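PDB 5HR4: MmeI from Methylophilus methylotrophus, which is a Type IIL restriction-modification enzyme that binds DNA and calcium and probably methylates adenine in DNA at N6 using S-adenosyl-L-methionine. Local coordinates for residues E215-E220 and D248-A253; F233-L236 and K242-K245. One frame throughout, in Å; residues are numbered along the deposited sequence.

Contact 1: residues E215-E220 and D248-A253; sequences ETKTLE and DEHLAA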
loop_
_atom_site.group_PDB
_atom_site.type_symbol
_atom_site.label_atom_id
_atom_site.label_comp_id
_atom_site.label_asym_id
_atom_site.label_seq_id
_atom_site.Cartn_x
_atom_site.Cartn_y
_atom_site.Cartn_z
ATOM N N GLU A 215 -2.418 -21.892 37.260
ATOM C CA GLU A 215 -1.300 -22.130 38.167
ATOM C C GLU A 215 -1.632 -23.113 39.287
ATOM O O GLU A 215 -0.712 -23.725 39.842
ATOM C CB GLU A 215 -0.816 -20.815 38.771
ATOM C CG GLU A 215 -0.108 -19.890 37.785
ATOM C CD GLU A 215 0.190 -18.514 38.378
ATOM O OE1 GLU A 215 -0.317 -18.229 39.488
ATOM O OE2 GLU A 215 0.927 -17.721 37.733
ATOM N N THR A 216 -2.901 -23.292 39.635
ATOM C CA THR A 216 -3.237 -24.096 40.803
ATOM C C THR A 216 -3.938 -25.406 40.466
ATOM O O THR A 216 -3.736 -26.410 41.159
ATOM C CB THR A 216 -4.110 -23.281 41.770
ATOM O OG1 THR A 216 -5.364 -22.981 41.149
ATOM C CG2 THR A 216 -3.424 -21.969 42.150
ATOM N N LYS A 217 -4.748 -25.435 39.413
ATOM C CA LYS A 217 -5.512 -26.621 39.076
ATOM C C LYS A 217 -4.951 -27.362 37.868
ATOM O O LYS A 217 -5.583 -28.307 37.393
ATOM C CB LYS A 217 -6.977 -26.243 38.842
ATOM C CG LYS A 217 -7.680 -25.712 40.088
ATOM C CD LYS A 217 -9.057 -26.353 40.314
ATOM C CE LYS A 217 -8.951 -27.695 41.033
ATOM N NZ LYS A 217 -10.249 -28.119 41.626
ATOM N N THR A 218 -3.774 -26.980 37.383
ATOM C CA THR A 218 -3.206 -27.532 36.160
ATOM C C THR A 218 -1.780 -28.005 36.403
ATOM O O THR A 218 -0.992 -27.317 37.057
ATOM C CB THR A 218 -3.232 -26.494 35.028
ATOM O OG1 THR A 218 -4.571 -26.380 34.533
ATOM C CG2 THR A 218 -2.333 -26.899 33.900
ATOM N N LEU A 219 -1.460 -29.182 35.857
ATOM C CA LEU A 219 -0.181 -29.831 36.102
ATOM C C LEU A 219 0.962 -29.078 35.424
ATOM O O LEU A 219 0.797 -28.469 34.361
ATOM C CB LEU A 219 -0.213 -31.270 35.597
ATOM C CG LEU A 219 -0.878 -32.386 36.404
ATOM C CD1 LEU A 219 -0.504 -33.716 35.780
ATOM C CD2 LEU A 219 -0.479 -32.326 37.883
ATOM N N GLU A 220 2.142 -29.147 36.046
ATOM C CA GLU A 220 3.286 -28.381 35.555
ATOM C C GLU A 220 3.768 -28.872 34.193
ATOM O O GLU A 220 4.297 -28.077 33.407
ATOM C CB GLU A 220 4.423 -28.435 36.569
ATOM C CG GLU A 220 5.713 -27.800 36.086
ATOM C CD GLU A 220 6.902 -28.239 36.910
ATOM O OE1 GLU A 220 6.684 -28.973 37.898
ATOM O OE2 GLU A 220 8.045 -27.855 36.574
ATOM N N ASP A 248 -17.020 -27.435 40.229
ATOM C CA ASP A 248 -15.806 -27.005 40.922
ATOM C C ASP A 248 -15.882 -25.529 41.279
ATOM O O ASP A 248 -16.172 -24.689 40.424
ATOM C CB ASP A 248 -14.585 -27.279 40.026
ATOM C CG ASP A 248 -13.249 -26.969 40.711
ATOM O OD1 ASP A 248 -13.025 -25.816 41.138
ATOM O OD2 ASP A 248 -12.406 -27.883 40.810
ATOM N N GLU A 249 -15.629 -25.216 42.552
ATOM C CA GLU A 249 -15.753 -23.829 42.996
ATOM C C GLU A 249 -14.900 -22.905 42.145
ATOM O O GLU A 249 -15.350 -21.836 41.720
ATOM C CB GLU A 249 -15.368 -23.697 44.463
ATOM C CG GLU A 249 -16.500 -24.037 45.388
ATOM C CD GLU A 249 -16.023 -24.266 46.800
ATOM O OE1 GLU A 249 -14.835 -23.974 47.071
ATOM O OE2 GLU A 249 -16.828 -24.749 47.628
ATOM N N HIS A 250 -13.669 -23.322 41.858
ATOM C CA HIS A 250 -12.774 -22.470 41.090
ATOM C C HIS A 250 -13.331 -22.218 39.691
ATOM O O HIS A 250 -13.252 -21.095 39.181
ATOM C CB HIS A 250 -11.376 -23.096 41.050
ATOM C CG HIS A 250 -10.813 -23.431 42.408
ATOM N ND1 HIS A 250 -9.656 -24.165 42.575
ATOM C CD2 HIS A 250 -11.243 -23.126 43.659
ATOM C CE1 HIS A 250 -9.401 -24.302 43.865
ATOM N NE2 HIS A 250 -10.349 -23.681 44.544
ATOM N N LEU A 251 -13.928 -23.241 39.063
ATOM C CA LEU A 251 -14.537 -23.037 37.748
ATOM C C LEU A 251 -15.807 -22.203 37.854
ATOM O O LEU A 251 -16.081 -21.361 36.986
ATOM C CB LEU A 251 -14.841 -24.376 37.074
ATOM C CG LEU A 251 -13.677 -25.221 36.547
ATOM C CD1 LEU A 251 -14.108 -26.680 36.326
ATOM C CD2 LEU A 251 -13.095 -24.624 35.263
ATOM N N ALA A 252 -16.599 -22.421 38.910
ATOM C CA ALA A 252 -17.834 -21.666 39.082
ATOM C C ALA A 252 -17.593 -20.164 39.261
ATOM O O ALA A 252 -18.531 -19.378 39.116
ATOM C CB ALA A 252 -18.632 -22.250 40.261
ATOM N N ALA A 253 -16.365 -19.733 39.533
ATOM C CA ALA A 253 -16.108 -18.306 39.659
ATOM C C ALA A 253 -16.108 -17.574 38.324
ATOM O O ALA A 253 -16.081 -16.342 38.322
ATOM C CB ALA A 253 -14.779 -18.075 40.378
#
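Lys217, near the C-terminal end of helix 209-217, carries this surface contact almost alone, reaching Asp248 and His250 at the start of the next helix but one. Just before it, Glu215 and Thr216 serve their own helix: the carboxylate of Glu215 is hydrogen-bonded to Gln211, and the hydroxyl of Thr216 bonds back to the carbonyl of Glu212. Lys217 then sends its chain across, with two bends on the way (chi2 -133°, chi3 83°). The first part of the chain lies against the imidazole of His250, the two side chains crossing at about a right angle. Its CG sits at the ring edge, in plane, 3.5 Å from His250 ND1, whereas the next carbon, CD, approaches obliquely. Beyond the ring the ammonium forms a salt bridge with Asp248, but the modelled 2.3 Å between Lys217 NZ and Asp248 OD2 is doubtful as a length. Here one carboxylate does two jobs. Asp248 is the N-cap of the short, weakly bonded helix 249-252, and its carboxylate carbon, trans to N (chi1 -175°), directs OD1 to the start of that helix. Both capping bonds are weak: His250 N lies 2.7 Å from Asp248 OD1, and Leu251 N 3.4 Å from the same oxygen. OD2 is the oxygen that takes the lysine. Past the lysine, the side chain of Thr218 touches Arg276 of helix 273-283. The contact lies at the surface of the region assigned to the helicase spacer family, its nearest atom about 38 Å from the bound nucleic acid. It bridges the C-terminal part of helix 209-217 and the N-terminus of helix 249-252, while Tyr213, one turn earlier, meets both His250 and Leu251.

Contact 2: residues F233-L236 and K242-K245; sequences FYVL and KRLK
Val235 lays its CG1 methyl over one face of the Arg243 guanidinium, 3.3 Å above the plane and over its centre. The methyl is almost equally near to several atoms of the group: Arg243 CZ and NH2 are each 3.4 Å from Val235 CG1, and Arg243 NE is 3.8 Å from it. The two side chains meet at about a right angle, and a branch tip rests on a flat cation. The valine rotamer, CG1 anti to N (chi1 168°), sends this methyl rather than CG2 to the guanidinium, which a chain extended from CG to NE carries out from the loop. This illustrates how an arginine can be used as a flat surface for packing while its N-H groups, directed around the rim, find partners of their own. Those partners are backbone carbonyls from both sides in sequence: NE donates to Thr238 O, and NH1 donates to Phe254 O. These two bonds help fix the rotation of the group and hold its plane against the valine, and a long, weak ion pair with Glu240 adds to the setting. Beside this core, Tyr234 swings its hydroxyl end toward 242-245, with OH 4.3 Å from Lys242 O, a loose approach at the exposed margin. Val235 is buried and also touches Leu247. What results is a local closure at the end of a helix, in which the chain leaving helix 225-235 folds back and an arginine from the returning loop packs near the helix's C-terminal end, within the helical part of MmeI assigned to the helicase spacer family and well away from the DNA.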
loop_
_atom_site.group_PDB
_atom_site.type_symbol
_atom_site.label_atom_id
_atom_site.label_comp_id
_atom_site.label_asym_id
_atom_site.label_seq_id
_atom_site.Cartn_x
_atom_site.Cartn_y
_atom_site.Cartn_z
ATOM N N PHE A 233 -14.087 -23.397 28.545
ATOM C CA PHE A 233 -14.851 -22.915 27.398
ATOM C C PHE A 233 -16.311 -23.310 27.491
ATOM O O PHE A 233 -17.180 -22.575 27.011
ATOM C CB PHE A 233 -14.275 -23.440 26.091
ATOM C CG PHE A 233 -12.967 -22.819 25.705
ATOM C CD1 PHE A 233 -12.509 -21.663 26.332
ATOM C CD2 PHE A 233 -12.206 -23.376 24.702
ATOM C CE1 PHE A 233 -11.306 -21.087 25.962
ATOM C CE2 PHE A 233 -11.004 -22.802 24.327
ATOM C CZ PHE A 233 -10.556 -21.656 24.953
ATOM N N TYR A 234 -16.615 -24.458 28.097
ATOM C CA TYR A 234 -18.022 -24.813 28.223
ATOM C C TYR A 234 -18.697 -23.975 29.306
ATOM O O TYR A 234 -19.824 -23.502 29.111
ATOM C CB TYR A 234 -18.198 -26.315 28.487
ATOM C CG TYR A 234 -19.560 -26.631 29.063
ATOM C CD1 TYR A 234 -20.689 -26.755 28.248
ATOM C CD2 TYR A 234 -19.732 -26.755 30.442
ATOM C CE1 TYR A 234 -21.950 -27.013 28.808
ATOM C CE2 TYR A 234 -20.974 -27.018 30.997
ATOM C CZ TYR A 234 -22.075 -27.149 30.185
ATOM O OH TYR A 234 -23.290 -27.404 30.778
ATOM N N VAL A 235 -18.023 -23.756 30.444
ATOM C CA VAL A 235 -18.621 -22.951 31.510
ATOM C C VAL A 235 -18.945 -21.552 31.007
ATOM O O VAL A 235 -20.078 -21.077 31.144
ATOM C CB VAL A 235 -17.708 -22.883 32.746
ATOM C CG1 VAL A 235 -18.231 -21.805 33.701
ATOM C CG2 VAL A 235 -17.660 -24.214 33.446
ATOM N N LEU A 236 -17.954 -20.865 30.424
ATOM C CA LEU A 236 -18.158 -19.508 29.913
ATOM C C LEU A 236 -19.332 -19.393 28.934
ATOM O O LEU A 236 -19.704 -18.261 28.579
ATOM C CB LEU A 236 -16.889 -19.012 29.230
ATOM C CG LEU A 236 -15.636 -18.874 30.095
ATOM C CD1 LEU A 236 -14.426 -18.677 29.201
ATOM C CD2 LEU A 236 -15.779 -17.700 31.068
ATOM N N LYS A 242 -27.792 -23.086 34.773
ATOM C CA LYS A 242 -27.663 -24.403 34.156
ATOM C C LYS A 242 -26.339 -25.086 34.486
ATOM O O LYS A 242 -26.021 -26.120 33.893
ATOM C CB LYS A 242 -27.853 -24.297 32.634
ATOM C CG LYS A 242 -29.226 -23.753 32.235
ATOM C CD LYS A 242 -29.325 -23.382 30.761
ATOM C CE LYS A 242 -30.790 -23.103 30.372
ATOM N NZ LYS A 242 -30.933 -22.611 28.963
ATOM N N ARG A 243 -25.562 -24.543 35.416
ATOM C CA ARG A 243 -24.343 -25.203 35.857
ATOM C C ARG A 243 -24.664 -26.263 36.898
ATOM O O ARG A 243 -25.529 -26.070 37.755
ATOM C CB ARG A 243 -23.356 -24.191 36.433
ATOM C CG ARG A 243 -22.804 -23.226 35.402
ATOM C CD ARG A 243 -22.140 -21.978 36.048
ATOM N NE ARG A 243 -21.715 -21.041 35.018
ATOM C CZ ARG A 243 -20.802 -20.088 35.169
ATOM N NH1 ARG A 243 -20.177 -19.904 36.327
ATOM N NH2 ARG A 243 -20.506 -19.319 34.137
ATOM N N LEU A 244 -23.963 -27.391 36.813
ATOM C CA LEU A 244 -24.136 -28.456 37.795
ATOM C C LEU A 244 -23.991 -27.908 39.210
ATOM O O LEU A 244 -23.081 -27.137 39.505
ATOM C CB LEU A 244 -23.113 -29.567 37.552
ATOM C CG LEU A 244 -23.121 -30.043 36.110
ATOM C CD1 LEU A 244 -22.039 -31.058 35.882
ATOM C CD2 LEU A 244 -24.484 -30.624 35.817
ATOM N N LYS A 245 -24.904 -28.310 40.087
ATOM C CA LYS A 245 -24.857 -27.831 41.463
ATOM C C LYS A 245 -23.534 -28.145 42.157
ATOM O O LYS A 245 -23.206 -27.495 43.151
ATOM C CB LYS A 245 -26.010 -28.430 42.275
ATOM C CG LYS A 245 -27.386 -28.262 41.646
ATOM C CD LYS A 245 -28.430 -28.974 42.481
ATOM C CE LYS A 245 -29.842 -28.631 42.032
ATOM N NZ LYS A 245 -30.318 -29.491 40.900
#

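Overall arrangement
From the N terminus, the chain runs through helix 209-217, whose end supplies the first half of contact 1, and then into helix 225-235. The short turn leaving that helix is closed by contact 2, with five residues between 233-236 and 242-245. The chain continues to 248-253, where contact 1 closes a wider loop of 27 intervening residues, so the smaller closure lies wholly within the larger. The two centres are 14 Å apart and the contacts touch, Leu251 O lying 4.0 Å from Val235 CG1. Together they tie three consecutive helices and the loop before the third into one corner of the spacer region.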